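Local structure of CNPV058 bcl-2 like protein (Canarypox virus, 5WOS) at residues 35-40 / 45-50; 24-29 / 51-56; 83-88 / 92-97; 59-64 / 102-107. The protein inhibits apoptosis of the host cell, interacting with pro-apoptotic BAK1, BAX and other BH3-containing proteins such as BIM, BID and PUMA. One frame throughout, in Å; residues are numbered along the deposited sequence.

Contact 1 of 4, residues 35-40 / 45-50; sequences NRNFHV and TYIIVK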
# COMPACT_ATOMS: atom_id res chain seq x y z
N ASN A 35 -12.44 -1.36 -13.78
CA ASN A 35 -12.73 -2.40 -12.81
C ASN A 35 -11.79 -3.59 -12.99
O ASN A 35 -11.53 -4.04 -14.11
CB ASN A 35 -14.18 -2.87 -12.95
CG ASN A 35 -14.55 -3.93 -11.94
OD1 ASN A 35 -13.96 -4.02 -10.87
ND2 ASN A 35 -15.54 -4.75 -12.28
N ARG A 36 -11.27 -4.09 -11.86
CA ARG A 36 -10.35 -5.22 -11.86
C ARG A 36 -10.85 -6.37 -11.00
O ARG A 36 -10.09 -7.29 -10.69
CB ARG A 36 -8.97 -4.77 -11.40
CG ARG A 36 -8.34 -3.69 -12.26
CD ARG A 36 -8.00 -4.19 -13.66
NE ARG A 36 -7.05 -5.29 -13.63
CZ ARG A 36 -6.35 -5.72 -14.68
NH1 ARG A 36 -6.48 -5.12 -15.86
NH2 ARG A 36 -5.51 -6.74 -14.55
N ASN A 37 -12.13 -6.35 -10.62
CA ASN A 37 -12.68 -7.40 -9.77
C ASN A 37 -12.63 -8.78 -10.42
O ASN A 37 -12.72 -9.79 -9.72
CB ASN A 37 -14.13 -7.09 -9.39
CG ASN A 37 -14.25 -5.80 -8.61
OD1 ASN A 37 -13.32 -5.39 -7.91
ND2 ASN A 37 -15.41 -5.17 -8.70
N PHE A 38 -12.51 -8.84 -11.75
CA PHE A 38 -12.53 -10.11 -12.47
C PHE A 38 -11.17 -10.48 -13.04
O PHE A 38 -11.09 -11.40 -13.87
CB PHE A 38 -13.58 -10.04 -13.58
CG PHE A 38 -14.92 -9.55 -13.11
CD1 PHE A 38 -15.63 -10.25 -12.14
CD2 PHE A 38 -15.47 -8.38 -13.63
CE1 PHE A 38 -16.86 -9.79 -11.71
CE2 PHE A 38 -16.70 -7.93 -13.19
CZ PHE A 38 -17.40 -8.63 -12.23
N HIS A 39 -10.11 -9.79 -12.63
CA HIS A 39 -8.75 -10.19 -12.96
C HIS A 39 -7.99 -10.73 -11.76
O HIS A 39 -6.95 -11.37 -11.94
CB HIS A 39 -7.96 -9.01 -13.54
CG HIS A 39 -8.53 -8.46 -14.80
ND1 HIS A 39 -9.55 -7.52 -14.81
CD2 HIS A 39 -8.23 -8.70 -16.10
CE1 HIS A 39 -9.85 -7.22 -16.06
NE2 HIS A 39 -9.07 -7.92 -16.86
N VAL A 40 -8.48 -10.49 -10.54
CA VAL A 40 -7.79 -10.88 -9.32
C VAL A 40 -8.14 -12.31 -8.97
O VAL A 40 -9.24 -12.81 -9.27
CB VAL A 40 -8.15 -9.93 -8.15
CG1 VAL A 40 -7.65 -8.52 -8.42
CG2 VAL A 40 -9.66 -9.93 -7.88
N THR A 45 -11.35 -10.62 -1.02
CA THR A 45 -10.31 -9.77 -0.44
C THR A 45 -10.19 -8.46 -1.20
O THR A 45 -10.08 -7.39 -0.60
CB THR A 45 -8.97 -10.51 -0.42
OG1 THR A 45 -9.07 -11.68 0.40
CG2 THR A 45 -7.87 -9.61 0.13
N TYR A 46 -10.20 -8.53 -2.54
CA TYR A 46 -9.96 -7.33 -3.33
C TYR A 46 -10.99 -6.26 -3.02
O TYR A 46 -10.65 -5.08 -2.87
CB TYR A 46 -9.97 -7.67 -4.82
CG TYR A 46 -9.63 -6.49 -5.70
CD1 TYR A 46 -8.35 -5.98 -5.74
CD2 TYR A 46 -10.60 -5.89 -6.50
CE1 TYR A 46 -8.04 -4.90 -6.53
CE2 TYR A 46 -10.29 -4.82 -7.30
CZ TYR A 46 -9.01 -4.32 -7.30
OH TYR A 46 -8.68 -3.25 -8.09
N ILE A 47 -12.26 -6.64 -2.91
CA ILE A 47 -13.31 -5.67 -2.60
C ILE A 47 -13.05 -5.03 -1.25
O ILE A 47 -13.17 -3.80 -1.08
CB ILE A 47 -14.70 -6.34 -2.67
CG1 ILE A 47 -15.29 -6.20 -4.08
CG2 ILE A 47 -15.67 -5.73 -1.66
CD1 ILE A 47 -14.47 -6.85 -5.17
N ILE A 48 -12.69 -5.83 -0.25
CA ILE A 48 -12.44 -5.29 1.08
C ILE A 48 -11.25 -4.34 1.05
O ILE A 48 -11.34 -3.19 1.50
CB ILE A 48 -12.24 -6.43 2.10
CG1 ILE A 48 -13.56 -7.16 2.31
CG2 ILE A 48 -11.71 -5.89 3.42
CD1 ILE A 48 -13.47 -8.39 3.21
N VAL A 49 -10.11 -4.80 0.53
CA VAL A 49 -8.93 -3.95 0.48
C VAL A 49 -9.16 -2.75 -0.42
O VAL A 49 -8.71 -1.63 -0.14
CB VAL A 49 -7.70 -4.76 0.04
CG1 VAL A 49 -6.48 -3.85 -0.10
CG2 VAL A 49 -7.41 -5.88 1.03
N LYS A 50 -9.87 -2.94 -1.54
CA LYS A 50 -10.15 -1.82 -2.43
C LYS A 50 -10.92 -0.72 -1.71
O LYS A 50 -10.62 0.47 -1.88
CB LYS A 50 -10.93 -2.31 -3.66
CG LYS A 50 -11.14 -1.24 -4.73
CD LYS A 50 -11.83 -1.81 -5.97
CE LYS A 50 -13.23 -2.31 -5.67
NZ LYS A 50 -14.09 -1.25 -5.06

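Contact 2 of 4, residues 24-29 / 51-56; sequences QNYFIE and NMCDII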
# COMPACT_ATOMS: atom_id res chain seq x y z
N GLN A 24 -1.19 -5.15 -7.17
CA GLN A 24 -1.04 -4.84 -8.59
C GLN A 24 -2.37 -4.42 -9.20
O GLN A 24 -2.43 -3.45 -9.96
CB GLN A 24 -0.46 -6.06 -9.31
CG GLN A 24 0.28 -5.72 -10.59
CD GLN A 24 1.31 -6.77 -10.95
OE1 GLN A 24 1.16 -7.95 -10.62
NE2 GLN A 24 2.38 -6.34 -11.61
N ASN A 25 -3.45 -5.12 -8.87
CA ASN A 25 -4.73 -4.81 -9.47
C ASN A 25 -5.36 -3.56 -8.88
O ASN A 25 -6.06 -2.82 -9.60
CB ASN A 25 -5.68 -6.00 -9.34
CG ASN A 25 -5.48 -7.02 -10.45
OD1 ASN A 25 -6.00 -6.86 -11.55
ND2 ASN A 25 -4.73 -8.08 -10.17
N TYR A 26 -5.14 -3.28 -7.59
CA TYR A 26 -5.67 -2.04 -7.04
C TYR A 26 -4.97 -0.83 -7.64
O TYR A 26 -5.63 0.17 -7.97
CB TYR A 26 -5.54 -2.03 -5.52
CG TYR A 26 -6.10 -0.76 -4.90
CD1 TYR A 26 -5.26 0.17 -4.31
CD2 TYR A 26 -7.45 -0.48 -4.95
CE1 TYR A 26 -5.76 1.33 -3.76
CE2 TYR A 26 -7.96 0.67 -4.41
CZ TYR A 26 -7.11 1.58 -3.82
OH TYR A 26 -7.62 2.74 -3.28
N PHE A 27 -3.65 -0.89 -7.80
CA PHE A 27 -2.94 0.20 -8.46
C PHE A 27 -3.48 0.40 -9.87
O PHE A 27 -3.79 1.53 -10.27
CB PHE A 27 -1.44 -0.08 -8.48
CG PHE A 27 -0.76 0.07 -7.14
CD1 PHE A 27 -1.50 0.22 -5.97
CD2 PHE A 27 0.62 0.06 -7.05
CE1 PHE A 27 -0.87 0.36 -4.75
CE2 PHE A 27 1.25 0.19 -5.83
CZ PHE A 27 0.51 0.34 -4.68
N ILE A 28 -3.60 -0.69 -10.63
CA ILE A 28 -4.19 -0.61 -11.97
C ILE A 28 -5.56 0.05 -11.90
O ILE A 28 -5.83 1.03 -12.61
CB ILE A 28 -4.27 -2.02 -12.59
CG1 ILE A 28 -2.87 -2.54 -12.89
CG2 ILE A 28 -5.11 -2.00 -13.86
CD1 ILE A 28 -2.83 -4.01 -13.22
N GLU A 29 -6.44 -0.47 -11.05
CA GLU A 29 -7.79 0.08 -10.98
C GLU A 29 -7.77 1.55 -10.55
O GLU A 29 -8.54 2.36 -11.06
CB GLU A 29 -8.65 -0.74 -10.02
CG GLU A 29 -10.09 -0.22 -9.90
CD GLU A 29 -11.06 -1.24 -9.33
OE1 GLU A 29 -10.68 -2.42 -9.20
OE2 GLU A 29 -12.20 -0.86 -9.01
N ASN A 51 -11.91 -1.10 -0.90
CA ASN A 51 -12.69 -0.09 -0.19
C ASN A 51 -11.90 0.52 0.95
O ASN A 51 -11.96 1.74 1.18
CB ASN A 51 -13.98 -0.72 0.34
CG ASN A 51 -14.99 -0.99 -0.76
OD1 ASN A 51 -15.08 -0.24 -1.73
ND2 ASN A 51 -15.74 -2.07 -0.61
N MET A 52 -11.14 -0.30 1.69
CA MET A 52 -10.32 0.22 2.78
C MET A 52 -9.40 1.33 2.29
O MET A 52 -9.28 2.39 2.92
CB MET A 52 -9.51 -0.90 3.41
CG MET A 52 -10.33 -1.87 4.24
SD MET A 52 -9.30 -3.15 4.96
CE MET A 52 -10.47 -3.96 6.05
N CYS A 53 -8.72 1.10 1.16
CA CYS A 53 -7.80 2.11 0.64
C CYS A 53 -8.54 3.32 0.09
O CYS A 53 -8.03 4.45 0.19
CB CYS A 53 -6.91 1.50 -0.45
SG CYS A 53 -5.83 0.17 0.13
N ASP A 54 -9.72 3.12 -0.48
CA ASP A 54 -10.49 4.24 -1.01
C ASP A 54 -11.00 5.15 0.10
O ASP A 54 -11.21 6.35 -0.13
CB ASP A 54 -11.65 3.74 -1.86
CG ASP A 54 -11.20 3.21 -3.21
OD1 ASP A 54 -10.00 3.29 -3.52
OD2 ASP A 54 -12.06 2.71 -3.97
N ILE A 55 -11.22 4.61 1.30
CA ILE A 55 -11.59 5.44 2.44
C ILE A 55 -10.40 6.27 2.90
O ILE A 55 -10.51 7.48 3.12
CB ILE A 55 -12.14 4.58 3.59
CG1 ILE A 55 -13.32 3.72 3.13
CG2 ILE A 55 -12.59 5.47 4.75
CD1 ILE A 55 -13.62 2.56 4.05
N ILE A 56 -9.24 5.62 3.05
CA ILE A 56 -8.04 6.34 3.48
C ILE A 56 -7.70 7.45 2.49
O ILE A 56 -7.41 8.58 2.88
CB ILE A 56 -6.87 5.35 3.65
CG1 ILE A 56 -7.06 4.56 4.95
CG2 ILE A 56 -5.53 6.08 3.66
CD1 ILE A 56 -6.13 3.38 5.07

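Contact 3 of 4, residues 83-88 / 92-97; sequences YDTIHD and WGRVIS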
# COMPACT_ATOMS: atom_id res chain seq x y z
N TYR A 83 9.52 0.79 5.97
CA TYR A 83 10.27 0.33 7.13
C TYR A 83 9.91 1.15 8.36
O TYR A 83 9.62 0.59 9.43
CB TYR A 83 11.77 0.42 6.87
CG TYR A 83 12.63 -0.01 8.04
CD1 TYR A 83 13.23 -1.26 8.06
CD2 TYR A 83 12.87 0.85 9.11
CE1 TYR A 83 14.02 -1.66 9.13
CE2 TYR A 83 13.66 0.46 10.17
CZ TYR A 83 14.23 -0.79 10.18
OH TYR A 83 15.02 -1.16 11.24
N ASP A 84 9.92 2.47 8.23
CA ASP A 84 9.67 3.36 9.36
C ASP A 84 8.21 3.41 9.78
O ASP A 84 7.89 4.07 10.77
CB ASP A 84 10.16 4.77 9.01
CG ASP A 84 11.64 4.80 8.64
OD1 ASP A 84 12.43 4.06 9.27
OD2 ASP A 84 12.00 5.55 7.71
N THR A 85 7.31 2.73 9.07
CA THR A 85 5.90 2.73 9.43
C THR A 85 5.52 1.54 10.30
O THR A 85 4.57 1.63 11.08
CB THR A 85 5.04 2.73 8.16
OG1 THR A 85 5.29 3.93 7.41
CG2 THR A 85 3.54 2.67 8.49
N ILE A 86 6.24 0.42 10.19
CA ILE A 86 5.82 -0.82 10.81
C ILE A 86 7.00 -1.53 11.47
O ILE A 86 6.94 -2.73 11.75
CB ILE A 86 5.13 -1.74 9.78
CG1 ILE A 86 6.06 -1.93 8.56
CG2 ILE A 86 3.78 -1.15 9.38
CD1 ILE A 86 5.38 -2.53 7.34
N HIS A 87 8.08 -0.78 11.74
CA HIS A 87 9.25 -1.39 12.36
C HIS A 87 9.01 -1.66 13.84
O HIS A 87 9.48 -2.67 14.38
CB HIS A 87 10.47 -0.50 12.17
CG HIS A 87 11.70 -1.02 12.85
ND1 HIS A 87 12.24 -0.43 13.97
CD2 HIS A 87 12.48 -2.09 12.58
CE1 HIS A 87 13.31 -1.11 14.35
NE2 HIS A 87 13.47 -2.12 13.52
N ASP A 88 8.28 -0.77 14.52
CA ASP A 88 7.96 -1.00 15.93
C ASP A 88 6.80 -1.97 16.10
O ASP A 88 6.76 -2.72 17.09
CB ASP A 88 7.64 0.33 16.63
CG ASP A 88 6.27 0.87 16.26
OD1 ASP A 88 5.88 0.76 15.07
OD2 ASP A 88 5.57 1.40 17.15
N TRP A 92 -2.74 -4.27 10.48
CA TRP A 92 -3.40 -4.18 9.18
C TRP A 92 -3.71 -2.73 8.83
O TRP A 92 -3.67 -2.36 7.65
CB TRP A 92 -4.68 -5.02 9.18
CG TRP A 92 -4.42 -6.47 8.89
CD1 TRP A 92 -4.60 -7.53 9.74
CD2 TRP A 92 -3.91 -7.02 7.67
NE1 TRP A 92 -4.25 -8.71 9.12
CE2 TRP A 92 -3.82 -8.42 7.85
CE3 TRP A 92 -3.53 -6.47 6.45
CZ2 TRP A 92 -3.36 -9.27 6.85
CZ3 TRP A 92 -3.07 -7.32 5.45
CH2 TRP A 92 -2.99 -8.70 5.66
N GLY A 93 -4.00 -1.89 9.82
CA GLY A 93 -4.23 -0.49 9.54
C GLY A 93 -3.02 0.17 8.90
O GLY A 93 -3.16 0.92 7.93
N ARG A 94 -1.83 -0.10 9.42
CA ARG A 94 -0.62 0.45 8.82
C ARG A 94 -0.35 -0.16 7.46
O ARG A 94 0.04 0.55 6.52
CB ARG A 94 0.56 0.24 9.77
CG ARG A 94 0.46 1.06 11.04
CD ARG A 94 1.53 0.73 12.05
NE ARG A 94 1.40 1.55 13.25
CZ ARG A 94 2.31 1.62 14.22
NH1 ARG A 94 3.44 0.92 14.13
NH2 ARG A 94 2.10 2.40 15.26
N VAL A 95 -0.55 -1.48 7.32
CA VAL A 95 -0.32 -2.14 6.04
C VAL A 95 -1.23 -1.55 4.96
O VAL A 95 -0.81 -1.33 3.82
CB VAL A 95 -0.53 -3.66 6.18
CG1 VAL A 95 -0.50 -4.34 4.82
CG2 VAL A 95 0.55 -4.26 7.08
N ILE A 96 -2.49 -1.29 5.31
CA ILE A 96 -3.43 -0.73 4.33
C ILE A 96 -3.04 0.70 3.99
O ILE A 96 -3.08 1.11 2.82
CB ILE A 96 -4.87 -0.82 4.86
CG1 ILE A 96 -5.31 -2.29 4.99
CG2 ILE A 96 -5.82 -0.05 3.97
CD1 ILE A 96 -5.46 -3.02 3.67
N SER A 97 -2.67 1.50 4.99
CA SER A 97 -2.25 2.87 4.75
C SER A 97 -1.07 2.93 3.78
O SER A 97 -0.99 3.82 2.94
CB SER A 97 -1.89 3.55 6.07
OG SER A 97 -2.96 3.43 6.99

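Contact 4 of 4, residues 59-64 / 102-107; sequences DNIVEF and GAYVTK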
# COMPACT_ATOMS: atom_id res chain seq x y z
N ASP A 59 -10.06 10.47 2.67
CA ASP A 59 -9.88 11.27 3.87
C ASP A 59 -8.49 11.88 4.01
O ASP A 59 -8.31 12.79 4.83
CB ASP A 59 -10.17 10.42 5.11
CG ASP A 59 -11.60 9.94 5.18
OD1 ASP A 59 -12.50 10.70 4.74
OD2 ASP A 59 -11.84 8.81 5.66
N ASN A 60 -7.50 11.41 3.23
CA ASN A 60 -6.13 11.84 3.44
C ASN A 60 -5.40 12.15 2.14
O ASN A 60 -4.17 12.24 2.13
CB ASN A 60 -5.34 10.76 4.20
CG ASN A 60 -5.95 10.44 5.55
OD1 ASN A 60 -5.74 11.17 6.52
ND2 ASN A 60 -6.70 9.35 5.62
N ILE A 61 -6.13 12.33 1.03
CA ILE A 61 -5.46 12.65 -0.23
C ILE A 61 -4.78 14.01 -0.14
O ILE A 61 -3.74 14.23 -0.77
CB ILE A 61 -6.47 12.59 -1.39
CG1 ILE A 61 -5.75 12.38 -2.71
CG2 ILE A 61 -7.35 13.83 -1.44
CD1 ILE A 61 -5.35 10.95 -2.95
N VAL A 62 -5.34 14.94 0.63
CA VAL A 62 -4.76 16.28 0.75
C VAL A 62 -3.42 16.21 1.47
O VAL A 62 -2.42 16.80 1.03
CB VAL A 62 -5.74 17.22 1.47
CG1 VAL A 62 -5.11 18.60 1.68
CG2 VAL A 62 -7.03 17.34 0.68
N GLU A 63 -3.37 15.51 2.61
CA GLU A 63 -2.10 15.34 3.31
C GLU A 63 -1.08 14.65 2.42
O GLU A 63 0.09 15.06 2.37
CB GLU A 63 -2.32 14.56 4.61
CG GLU A 63 -2.80 15.41 5.77
CD GLU A 63 -1.81 16.49 6.15
OE1 GLU A 63 -0.62 16.17 6.35
OE2 GLU A 63 -2.22 17.67 6.23
N PHE A 64 -1.49 13.59 1.73
CA PHE A 64 -0.59 12.92 0.80
C PHE A 64 -0.01 13.90 -0.22
O PHE A 64 1.18 13.84 -0.55
CB PHE A 64 -1.32 11.79 0.07
CG PHE A 64 -1.67 10.61 0.95
CD1 PHE A 64 -1.22 10.51 2.26
CD2 PHE A 64 -2.44 9.57 0.44
CE1 PHE A 64 -1.54 9.42 3.04
CE2 PHE A 64 -2.76 8.47 1.22
CZ PHE A 64 -2.31 8.40 2.52
N GLY A 102 0.89 4.14 -1.34
CA GLY A 102 1.55 3.60 -2.52
C GLY A 102 0.73 3.82 -3.78
O GLY A 102 1.26 4.22 -4.82
N ALA A 103 -0.58 3.58 -3.69
CA ALA A 103 -1.45 3.81 -4.84
C ALA A 103 -1.41 5.27 -5.29
O ALA A 103 -1.32 5.55 -6.49
CB ALA A 103 -2.89 3.40 -4.51
N TYR A 104 -1.46 6.20 -4.34
CA TYR A 104 -1.44 7.62 -4.70
C TYR A 104 -0.14 7.97 -5.42
O TYR A 104 -0.16 8.63 -6.47
CB TYR A 104 -1.61 8.49 -3.46
CG TYR A 104 -1.56 9.96 -3.77
CD1 TYR A 104 -2.53 10.55 -4.58
CD2 TYR A 104 -0.54 10.77 -3.28
CE1 TYR A 104 -2.49 11.89 -4.88
CE2 TYR A 104 -0.50 12.12 -3.58
CZ TYR A 104 -1.47 12.68 -4.38
OH TYR A 104 -1.44 14.02 -4.69
N VAL A 105 1.00 7.55 -4.87
CA VAL A 105 2.28 7.81 -5.51
C VAL A 105 2.27 7.28 -6.94
O VAL A 105 2.70 7.97 -7.88
CB VAL A 105 3.43 7.19 -4.69
CG1 VAL A 105 4.70 7.03 -5.53
CG2 VAL A 105 3.72 8.04 -3.47
N THR A 106 1.78 6.06 -7.12
CA THR A 106 1.74 5.46 -8.45
C THR A 106 0.96 6.34 -9.42
O THR A 106 1.43 6.65 -10.52
CB THR A 106 1.14 4.06 -8.38
OG1 THR A 106 1.85 3.28 -7.40
CG2 THR A 106 1.23 3.36 -9.72
N LYS A 107 -0.24 6.77 -9.02
CA LYS A 107 -1.00 7.69 -9.85
C LYS A 107 -0.21 8.97 -10.10
O LYS A 107 -0.19 9.49 -11.23
CB LYS A 107 -2.35 8.01 -9.20
CG LYS A 107 -3.52 8.11 -10.18
CD LYS A 107 -4.56 9.12 -9.70
CE LYS A 107 -5.95 8.80 -10.22
NZ LYS A 107 -6.00 8.71 -11.71

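Contact 1 of 4, residues 35-40 / 45-50
The aromatic ring of Y46 packs between V40, N37 and R36, joining the loop 35-40 to the first turns of helix 43-69 in this all-helical Bcl-2 fold. The tight part surrounds the ring. V40 CG1 lies over one face in a CH-pi contact, 4.0 Å from the centroid of the Y46 ring, and V40 CG2 rests 3.8 Å from Y46 CB, so both methyls of the valine are used. A chi1 of -176° swings the Y46 ring away from its own backbone N and out to the loop. N37 comes to the ring edge, its amide plane steeply inclined to the ring, and places OD1 3.1 Å from Y46 CD2 and equally close to Y46 CE2. The phenol end reaches R36, whose CB sits 3.7 Å from Y46 OH. That hydroxyl is held in turn by E29 of helix 14-32, which also accepts from R36 N.

Toward solvent the packing thins. I47 meets the loop only through CD1, 3.3 Å from N37 OD1, and K50 adds just its CE. The R36 side chain, its NE bonded to N25, bends back over the rim of the H39 ring, where the guanidinium CZ of R36 stands 3.5 Å above the plane of the H39 imidazole.

Contact 2 of 4, residues 24-29 / 51-56
Y26 reaches from helix 14-32 to helix 43-69 and donates its phenolic proton to D54 in a very short hydrogen bond, Y26 OH to D54 OD1 2.5 Å. The carboxylate oxygen lies at the ring edge, near the plane of the tyrosine, although the carboxylate itself is turned 41° from that plane. Just beside this bond the ring meets C53. The CB of C53 approaches obliquely to 3.4 Å from Y26 CZ and 3.2 Å from Y26 OH, while the sulfur makes an oblique sulfur-aromatic contact, C53 SG lying 4.6 Å from the centroid of the Y26 ring. Two consecutive residues of segment 51-56 therefore receive the aromatic group, D54 through a polar oxygen and C53 through its CB and sulfur.

The reach of the ring follows from the first torsion of Y26, which sets CG anti to the backbone N (chi1 -180°) and carries the hydroxyl across to the other helix. In the next shell, K50, Y46 and L57 of helix 43-69 also pack on Y26. E29, one turn after Y26, brings a second carboxylate near, its OE2 6.2 Å from D54 OD2. The K50 amine lies near both carboxylates and probably offsets their like charges.

Helix 43-69 also meets the bound peptide, M52 and I56 packing on an aromatic side chain of it. Beyond Y26, A103 of helix 92-112 closes on its ring, and F27 inserts against A103, T106 and helix 121-138, so helix 14-32 packs here against three other helices of the Bcl-2 bundle.

Contact 3 of 4, residues 83-88 / 92-97
R94 runs alongside T85 and I86 and ends in a salt bridge with D88, linking the C-terminal part of helix 78-86 and the turn after it to the start of helix 92-112. Its CG lies anti to the carbonyl carbon (chi1 -68°), and from there the chain is fully extended to NE, which carries the guanidinium past the backbone of T85 and I86. I86 takes a less common rotamer, with CG1 between its backbone N and carbonyl carbon (chi1 54°). CG2 of I86 is thereby left to press on R94 CB at 3.5 Å, and CG2 of T85 touches the same R94 CB at 4.1 Å. Farther along, T85 O lies 3.3 Å from R94 CD, obliquely to the guanidinium. OG1 of T85 turns back to I81 O.

D88 likewise holds its CG between backbone N and carbonyl carbon. The bridge joins R94 NH1 to D88 OD1 at 2.6 Å, using the syn lone pair of the carboxylate. Carboxylate and guanidinium are nearly coplanar, but the bond is bent, with an angle of 138° at the hydrogen. NH1 also makes a weak bond to K89 O.

W92, G93 and R94 form the WGR core of the BH1 signature of Bcl-2 proteins. R94 and D88 each also pair with an opposite charge of the bound peptide; the R94 pair is consistent with the BH1 arginine to BH3 aspartate salt bridge of the family.

Contact 4 of 4, residues 59-64 / 102-107
Y104 of helix 92-112 sets its ring against I61 and F64 of helix 43-69. Two residues earlier, G102 is buried, and its carbonyl oxygen takes two bonds from T106: one from the backbone N, and one from T106 OG1 at 2.8 Å from G102 O, the two donors reaching the oxygen from opposite faces of its plane. A103, next in sequence, is buried as well.

Y104 then points to helix 43-69. Its chi1 of 179° turns the ring from its own backbone N and carries it to I61 and F64. I61 CD1 meets the CD1 side, 3.3 Å from Y104 CD1, and F64 CB the CD2 side, 3.6 Å from Y104 CD2. Both approach obliquely from the same side of the ring plane, so the tyrosine is supported along its width. F64 CD2 also lies 4.1 Å from Y104 CB, and the F64 ring meets F101 edge-to-face. L57, R65 and I68 add to the packing on Y104.

V105 packs on M121 of helix 121-138. The hydroxyl of T106 is spent on G102 O, and the residue packs on M121. K107 reaches E111 weakly.

N60 and F64 also pack on apolar side chains of the bound peptide. Helix 92-112 as the central helix of the bundle, packed by the others, with the groove for the BH3 ligand beside it, is typical of the Bcl-2 fold.

In the fold
Following the chain from the N terminus, helix 14-32 supplies the first half of contact 2, and the chain then passes through the loop 35-40 into helix 43-69, where contact 1 closes first and contact 2 closes at 51-56. Contact 1 is thus nested in contact 2, and the two touch through helix 14-32. Farther along the same helix, contact 4 opens at 59-64. Contact 3 then opens and closes within it, joining helices 78-86 and 92-112, before contact 4 closes at 102-107. The two nested pairs lie in series, and no contacts cross. Helix 43-69 serves three of them, while helix 92-112 serves two and touches contact 2 through I96 and A103.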